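PDB 4D70: sortase family protein from Clostridium perfringens, which probably acts as a class D sortase, a cysteine transpeptidase that cleaves surface proteins at their sorting signal and joins the new carboxyl end to an amine acceptor. Local coordinates for residues A[61-69]-A[122-133]; A[72-80]-A[87-96]. All coordinates share one frame; numbering follows the deposited sequence. Where two conformers were deposited one is given.

Contact 1: residues A[61-69]-A[122-133]; sequences IALIDIEKI and KLQVGDEIKITT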
# COMPACT_ATOMS: atom_id res chain seq x y z
N ILE A 61 0.99 -5.41 -7.44
CA ILE A 61 1.01 -6.56 -6.53
C ILE A 61 -0.28 -6.79 -5.76
O ILE A 61 -0.44 -7.84 -5.19
CB ILE A 61 2.19 -6.43 -5.53
CG1 ILE A 61 1.99 -5.22 -4.63
CG2 ILE A 61 3.52 -6.36 -6.27
CD1 ILE A 61 2.86 -5.25 -3.44
N ALA A 62 -1.14 -5.79 -5.72
CA ALA A 62 -2.42 -5.88 -5.02
C ALA A 62 -3.29 -4.73 -5.48
O ALA A 62 -2.80 -3.70 -5.96
CB ALA A 62 -2.21 -5.78 -3.49
N LEU A 63 -4.56 -4.90 -5.25
CA LEU A 63 -5.48 -3.84 -5.31
C LEU A 63 -5.70 -3.31 -3.90
O LEU A 63 -5.61 -4.03 -2.91
CB LEU A 63 -6.85 -4.36 -5.80
CG LEU A 63 -6.91 -5.02 -7.21
CD1 LEU A 63 -8.36 -5.44 -7.47
CD2 LEU A 63 -6.42 -4.09 -8.33
N ILE A 64 -5.98 -2.05 -3.83
CA ILE A 64 -6.37 -1.39 -2.60
C ILE A 64 -7.71 -0.70 -2.80
O ILE A 64 -7.92 0.08 -3.74
CB ILE A 64 -5.29 -0.40 -2.12
CG1 ILE A 64 -5.71 0.28 -0.80
CG2 ILE A 64 -4.98 0.68 -3.18
CD1 ILE A 64 -4.54 0.89 -0.04
N ASP A 65 -8.63 -0.95 -1.88
CA ASP A 65 -9.91 -0.26 -1.81
C ASP A 65 -10.14 0.28 -0.43
O ASP A 65 -10.03 -0.45 0.55
CB ASP A 65 -11.04 -1.26 -2.14
CG ASP A 65 -10.95 -1.76 -3.56
OD1 ASP A 65 -11.39 -1.00 -4.45
OD2 ASP A 65 -10.33 -2.83 -3.79
N ILE A 66 -10.38 1.58 -0.34
CA ILE A 66 -10.77 2.25 0.88
C ILE A 66 -12.07 3.02 0.67
O ILE A 66 -12.09 4.15 0.16
CB ILE A 66 -9.70 3.24 1.35
CG1 ILE A 66 -8.30 2.55 1.30
CG2 ILE A 66 -10.04 3.69 2.71
CD1 ILE A 66 -7.19 3.48 1.67
N GLU A 67 -13.15 2.39 1.07
CA GLU A 67 -14.49 2.88 0.76
C GLU A 67 -14.67 4.28 1.31
O GLU A 67 -15.25 5.11 0.64
CB GLU A 67 -15.58 1.94 1.32
CG GLU A 67 -15.55 0.51 0.75
CD GLU A 67 -15.56 0.46 -0.77
OE1 GLU A 67 -16.34 1.28 -1.36
OE2 GLU A 67 -14.80 -0.39 -1.37
N LYS A 68 -14.16 4.56 2.50
CA LYS A 68 -14.45 5.83 3.18
C LYS A 68 -13.98 7.04 2.41
O LYS A 68 -14.61 8.11 2.50
CB LYS A 68 -13.85 5.80 4.55
CG LYS A 68 -14.04 7.03 5.41
CD LYS A 68 -15.16 6.82 6.37
CE LYS A 68 -15.20 7.91 7.43
NZ LYS A 68 -14.11 7.93 8.43
N ILE A 69 -12.94 6.88 1.60
CA ILE A 69 -12.39 7.97 0.81
C ILE A 69 -12.34 7.73 -0.71
O ILE A 69 -11.66 8.45 -1.42
CB ILE A 69 -11.01 8.40 1.33
CG1 ILE A 69 -10.03 7.23 1.34
CG2 ILE A 69 -11.20 8.99 2.73
CD1 ILE A 69 -8.60 7.66 1.64
N LYS A 122 -9.30 12.03 6.30
CA LYS A 122 -10.63 11.66 6.71
C LYS A 122 -10.73 10.27 7.30
O LYS A 122 -11.70 9.96 7.91
CB LYS A 122 -11.59 11.79 5.53
CG LYS A 122 -11.49 13.19 4.89
CD LYS A 122 -12.87 13.79 4.75
CE LYS A 122 -12.96 14.82 3.64
NZ LYS A 122 -13.58 14.15 2.47
N LEU A 123 -9.72 9.43 7.10
CA LEU A 123 -9.78 8.12 7.67
C LEU A 123 -9.70 8.19 9.20
O LEU A 123 -8.99 9.00 9.74
CB LEU A 123 -8.65 7.23 7.13
CG LEU A 123 -8.77 6.90 5.65
CD1 LEU A 123 -7.64 6.01 5.22
CD2 LEU A 123 -10.13 6.26 5.36
N GLN A 124 -10.38 7.27 9.87
CA GLN A 124 -10.41 7.22 11.27
C GLN A 124 -10.10 5.86 11.76
O GLN A 124 -10.25 4.92 11.01
CB GLN A 124 -11.82 7.58 11.83
CG GLN A 124 -12.24 9.02 11.46
CD GLN A 124 -13.69 9.21 11.91
OE1 GLN A 124 -14.61 8.70 11.31
NE2 GLN A 124 -13.85 9.84 13.05
N VAL A 125 -9.79 5.78 13.04
CA VAL A 125 -9.59 4.48 13.69
C VAL A 125 -10.89 3.66 13.50
O VAL A 125 -12.01 4.20 13.67
CB VAL A 125 -9.35 4.70 15.19
CG1 VAL A 125 -9.60 3.40 15.97
CG2 VAL A 125 -7.94 5.26 15.41
N GLY A 126 -10.78 2.42 13.08
CA GLY A 126 -11.98 1.61 12.81
C GLY A 126 -12.39 1.54 11.36
O GLY A 126 -13.12 0.63 10.97
N ASP A 127 -11.87 2.42 10.51
CA ASP A 127 -12.16 2.33 9.08
C ASP A 127 -11.39 1.19 8.50
O ASP A 127 -10.30 0.77 9.01
CB ASP A 127 -11.78 3.60 8.35
CG ASP A 127 -12.73 4.75 8.67
OD1 ASP A 127 -13.84 4.45 9.13
OD2 ASP A 127 -12.32 5.93 8.54
N GLU A 128 -11.94 0.65 7.46
CA GLU A 128 -11.37 -0.53 6.82
C GLU A 128 -10.57 -0.21 5.54
O GLU A 128 -10.94 0.68 4.77
CB GLU A 128 -12.52 -1.49 6.43
CG GLU A 128 -12.21 -2.96 6.58
CD GLU A 128 -13.49 -3.83 6.53
OE1 GLU A 128 -14.27 -3.87 7.50
OE2 GLU A 128 -13.76 -4.43 5.50
N ILE A 129 -9.50 -1.00 5.33
CA ILE A 129 -8.68 -0.98 4.16
C ILE A 129 -8.66 -2.41 3.62
O ILE A 129 -8.18 -3.34 4.27
CB ILE A 129 -7.22 -0.53 4.41
CG1 ILE A 129 -7.17 0.94 4.96
CG2 ILE A 129 -6.38 -0.61 3.16
CD1 ILE A 129 -5.87 1.20 5.68
N LYS A 130 -9.14 -2.56 2.41
CA LYS A 130 -9.19 -3.86 1.75
C LYS A 130 -8.06 -4.02 0.73
O LYS A 130 -7.87 -3.21 -0.14
CB LYS A 130 -10.56 -4.04 1.06
CG LYS A 130 -10.74 -5.39 0.33
CD LYS A 130 -11.90 -5.33 -0.66
CE LYS A 130 -13.24 -5.27 0.01
NZ LYS A 130 -14.24 -4.99 -1.06
N ILE A 131 -7.31 -5.11 0.87
CA ILE A 131 -6.15 -5.39 0.05
C ILE A 131 -6.38 -6.74 -0.60
O ILE A 131 -6.56 -7.75 0.08
CB ILE A 131 -4.85 -5.43 0.83
CG1 ILE A 131 -4.66 -4.12 1.62
CG2 ILE A 131 -3.67 -5.66 -0.12
CD1 ILE A 131 -4.40 -2.86 0.80
N THR A 132 -6.39 -6.73 -1.94
CA THR A 132 -6.69 -7.95 -2.74
C THR A 132 -5.50 -8.35 -3.53
O THR A 132 -5.00 -7.57 -4.38
CB THR A 132 -7.84 -7.63 -3.70
OG1 THR A 132 -8.92 -7.16 -2.91
CG2 THR A 132 -8.27 -8.85 -4.45
N THR A 133 -4.96 -9.52 -3.22
CA THR A 133 -3.87 -10.04 -4.00
C THR A 133 -4.46 -10.97 -5.10
O THR A 133 -5.67 -11.10 -5.21
CB THR A 133 -2.91 -10.91 -3.16
OG1 THR A 133 -3.62 -12.03 -2.63
CG2 THR A 133 -2.35 -10.09 -1.98
O HOH W 1 -8.80 -4.55 -2.66
O HOH W 2 -12.73 -0.15 2.47
O HOH W 3 -12.99 2.66 4.53

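Contact 2: residues A[72-80]-A[87-96]; sequences HTVIAEGST and NIGHFENTAM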
# COMPACT_ATOMS: atom_id res chain seq x y z
N HIS A 72 -9.69 3.35 -4.95
CA HIS A 72 -9.90 2.09 -5.63
C HIS A 72 -8.83 2.03 -6.67
O HIS A 72 -9.02 2.50 -7.79
CB HIS A 72 -11.29 2.03 -6.31
CG HIS A 72 -12.41 2.22 -5.35
ND1 HIS A 72 -12.77 1.24 -4.45
CD2 HIS A 72 -13.19 3.29 -5.08
CE1 HIS A 72 -13.74 1.69 -3.69
NE2 HIS A 72 -14.00 2.94 -4.04
N THR A 73 -7.69 1.44 -6.33
CA THR A 73 -6.60 1.42 -7.29
C THR A 73 -5.69 0.24 -7.03
O THR A 73 -6.13 -0.78 -6.54
CB THR A 73 -5.88 2.79 -7.37
OG1 THR A 73 -4.94 2.78 -8.45
CG2 THR A 73 -5.10 3.10 -6.08
N VAL A 74 -4.44 0.37 -7.45
CA VAL A 74 -3.49 -0.70 -7.47
C VAL A 74 -2.26 -0.26 -6.68
O VAL A 74 -2.00 0.94 -6.55
CB VAL A 74 -3.04 -1.03 -8.92
CG1 VAL A 74 -2.28 0.14 -9.56
CG2 VAL A 74 -2.19 -2.27 -8.97
N ILE A 75 -1.54 -1.24 -6.15
CA ILE A 75 -0.28 -1.04 -5.47
C ILE A 75 0.81 -1.60 -6.30
O ILE A 75 0.74 -2.74 -6.66
CB ILE A 75 -0.27 -1.64 -4.07
CG1 ILE A 75 -1.37 -0.93 -3.24
CG2 ILE A 75 1.12 -1.43 -3.40
CD1 ILE A 75 -1.72 -1.66 -1.98
N ALA A 76 1.83 -0.78 -6.57
CA ALA A 76 3.02 -1.27 -7.33
C ALA A 76 4.13 -1.70 -6.40
O ALA A 76 4.25 -1.20 -5.30
CB ALA A 76 3.54 -0.17 -8.25
N GLU A 77 5.00 -2.59 -6.85
CA GLU A 77 6.19 -2.90 -6.11
C GLU A 77 7.24 -1.81 -6.17
O GLU A 77 7.48 -1.22 -7.20
CB GLU A 77 6.82 -4.20 -6.61
CG GLU A 77 8.08 -4.65 -5.88
CD GLU A 77 7.89 -4.96 -4.40
OE1 GLU A 77 6.75 -4.90 -3.90
OE2 GLU A 77 8.89 -5.26 -3.72
N GLY A 78 7.84 -1.51 -5.02
CA GLY A 78 8.88 -0.53 -4.93
C GLY A 78 8.47 0.79 -4.37
O GLY A 78 7.28 1.17 -4.42
N SER A 79 9.44 1.51 -3.84
CA SER A 79 9.17 2.84 -3.32
C SER A 79 10.22 3.83 -3.82
O SER A 79 10.48 4.81 -3.15
CB SER A 79 9.15 2.82 -1.80
OG SER A 79 10.43 2.48 -1.31
N THR A 80 10.79 3.59 -5.01
CA THR A 80 11.71 4.55 -5.61
C THR A 80 10.92 5.71 -6.17
O THR A 80 9.70 5.63 -6.34
CB THR A 80 12.47 3.94 -6.78
OG1 THR A 80 11.53 3.48 -7.76
CG2 THR A 80 13.32 2.79 -6.32
N ASN A 87 2.53 5.57 -9.14
CA ASN A 87 1.71 4.68 -8.36
C ASN A 87 1.96 4.81 -6.89
O ASN A 87 2.99 5.29 -6.45
CB ASN A 87 1.99 3.25 -8.75
CG ASN A 87 1.39 2.84 -10.07
OD1 ASN A 87 2.10 2.46 -11.00
ND2 ASN A 87 0.10 2.84 -10.14
N ILE A 88 1.02 4.28 -6.14
CA ILE A 88 1.24 3.94 -4.75
C ILE A 88 2.24 2.79 -4.76
O ILE A 88 2.11 1.88 -5.56
CB ILE A 88 -0.05 3.40 -4.12
CG1 ILE A 88 -1.14 4.47 -4.03
CG2 ILE A 88 0.21 2.83 -2.76
CD1 ILE A 88 -2.46 3.86 -3.61
N GLY A 89 3.20 2.78 -3.86
CA GLY A 89 4.29 1.80 -3.93
C GLY A 89 4.47 1.02 -2.66
O GLY A 89 4.12 1.51 -1.57
N HIS A 90 4.98 -0.20 -2.78
CA HIS A 90 5.20 -1.08 -1.63
C HIS A 90 6.66 -0.95 -1.23
O HIS A 90 7.56 -1.16 -2.06
CB HIS A 90 4.81 -2.52 -1.98
CG HIS A 90 5.26 -3.53 -1.00
ND1 HIS A 90 6.11 -4.59 -1.32
CD2 HIS A 90 4.96 -3.69 0.29
CE1 HIS A 90 6.30 -5.33 -0.25
NE2 HIS A 90 5.63 -4.79 0.75
N PHE A 91 6.92 -0.64 0.03
CA PHE A 91 8.31 -0.63 0.50
C PHE A 91 8.91 -2.04 0.43
O PHE A 91 8.40 -3.03 1.01
CB PHE A 91 8.45 -0.15 1.93
CG PHE A 91 8.21 1.31 2.11
CD1 PHE A 91 6.95 1.77 2.40
CD2 PHE A 91 9.26 2.23 2.04
CE1 PHE A 91 6.70 3.12 2.60
CE2 PHE A 91 9.02 3.60 2.22
CZ PHE A 91 7.73 4.04 2.52
N GLU A 92 10.06 -2.07 -0.21
CA GLU A 92 10.75 -3.30 -0.63
C GLU A 92 10.93 -4.38 0.44
O GLU A 92 10.67 -5.56 0.22
CB GLU A 92 12.13 -2.91 -1.26
CG GLU A 92 11.98 -2.13 -2.59
CD GLU A 92 11.88 -0.55 -2.50
OE1 GLU A 92 11.54 0.02 -1.42
OE2 GLU A 92 12.10 0.15 -3.58
N ASN A 93 11.42 -4.02 1.57
CA ASN A 93 11.74 -5.07 2.54
C ASN A 93 10.63 -5.27 3.59
O ASN A 93 10.86 -5.72 4.69
CB ASN A 93 13.07 -4.74 3.20
CG ASN A 93 14.20 -4.69 2.19
OD1 ASN A 93 14.43 -5.62 1.44
ND2 ASN A 93 14.89 -3.57 2.15
N THR A 94 9.40 -4.91 3.23
CA THR A 94 8.30 -5.12 4.15
C THR A 94 7.41 -6.28 3.72
O THR A 94 7.40 -6.69 2.56
CB THR A 94 7.49 -3.82 4.33
OG1 THR A 94 6.79 -3.46 3.15
CG2 THR A 94 8.45 -2.71 4.74
N ALA A 95 6.67 -6.80 4.68
CA ALA A 95 5.75 -7.89 4.43
C ALA A 95 4.87 -7.64 3.24
O ALA A 95 4.52 -6.50 2.89
CB ALA A 95 4.87 -8.11 5.66
N MET A 96 4.45 -8.75 2.65
CA MET A 96 3.42 -8.73 1.62
C MET A 96 2.05 -8.82 2.27
O MET A 96 1.90 -9.11 3.48
CB MET A 96 3.61 -9.92 0.67
CG MET A 96 4.79 -9.75 -0.26
SD MET A 96 4.50 -8.39 -1.43
CE MET A 96 5.96 -8.32 -2.44
O HOH W 4 -1.18 3.11 -7.79
O HOH W 5 8.71 -6.91 -1.64

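Contact 1: residues A[61-69]-A[122-133]
Ile64 and Ile131 stand side by side and point the same way, Ile64 CG1 lying 3.8 Å from Ile131 CD1. On the same face Ile66 runs alongside Ile129, and Ile129 and Ile131 reach Met165 of strand 163-171, which places this face in the protein interior. Leu123 crosses Ile66 at about a right angle, with Leu123 CD2 3.7 Å from Ile66 CG2. On the other face, that of Leu63, Asp65, Lys130 and Thr132, a water lies within hydrogen-bonding distance of Asp65 OD2, Lys130 O and Thr132 OG1; Asp65 OD1 is held by His72.

Beyond the strands, Lys68 slides past Leu123 in the opposite direction. With CG anti to the backbone N (chi1 180°) and bends at chi2 and chi4, Lys68 NZ reaches Asp127 OD2 at 2.7 Å, a salt bridge on that oxygen's syn side, somewhat out of the carboxylate plane, and Gln124 OE1 at 3.0 Å; Lys122 O is a third acceptor. Asp127 OD2 also takes Gln124 N, from above that plane, tying the type II turn 124-127 to the lysine.

The reciprocal bonds Asp65 N to Lys130 O and Lys130 N to Asp65 O, both 3.0 Å, identify an antiparallel strand pair of the sortase beta-barrel.

Contact 2: residues A[72-80]-A[87-96]
Glu77 OE1 accepts a hydrogen bond from His90 ND1 at 2.7 Å, with 164° at the hydrogen. The nitrogen meets this oxygen on the syn side, and the oxygen lies almost in the imidazole plane, although carboxylate and ring planes are turned 45° apart. The Glu77 side chain leaves opposite the backbone N and folds back at chi2 to get there. Its other oxygen, OE2, receives a bond from a water that also donates to Glu92 O. Across the ring, His90 NE2 donates to Ala95 O from above the carbonyl plane, so both ring nitrogens are engaged and the rotation of the imidazole is fixed. A proton on each nitrogen would suit a charged ring, which the carboxylate probably favours.

Glu92 grips Ser79 twice, each time through a different oxygen. Ser79 OG donates to Glu92 OE1 at 2.7 Å on the syn side, whereas Ser79 N approaches Glu92 OE2 from above the carboxylate plane, 3.0 Å away. Ser79 CB meanwhile lies over a face of Phe91, 4.3 Å from the ring centroid, a CH-pi contact.

The strands pair in parallel for a short distance: Ala76 N donates to Ile88 O (2.9 Å) and His90 N to Ala76 O (2.8 Å). Gly89 fits closely here, its CA 3.1 Å from Gly78 O. A water also links the segments, accepting from Asn87 ND2 and Ile88 N and donating to Val74 O.

Strand 71-77, helix 81-86 and strand 88-90 form a beta-alpha-beta unit. Helix 29-39 covers Val74 and Asn87, strand 60-66 borders strand 71-77, and strand 101-109 flanks strand 88-90, its Phe103 ring meeting His90 with the planes at about 30°.

Both contacts belong to one mixed sheet, and strands 60-66 and 71-77, neighbours in chain and sheet, carry one segment of each. Contact 2 is nested inside the chain loop that contact 1 closes, and their centres lie 14 Å apart. The seam is direct: Ala62 O and Ile75 N are 2.8 Å apart, a probable hydrogen bond. Contact 1 is partly buried, pairing antiparallel strands with an isoleucine-lined inner face and a lysine-centred polar cluster at one end. Contact 2 is buried, with no exposed residue touching; its parallel pairing is short, and carboxylates bonded to a histidine and a serine supply much of its side-chain chemistry.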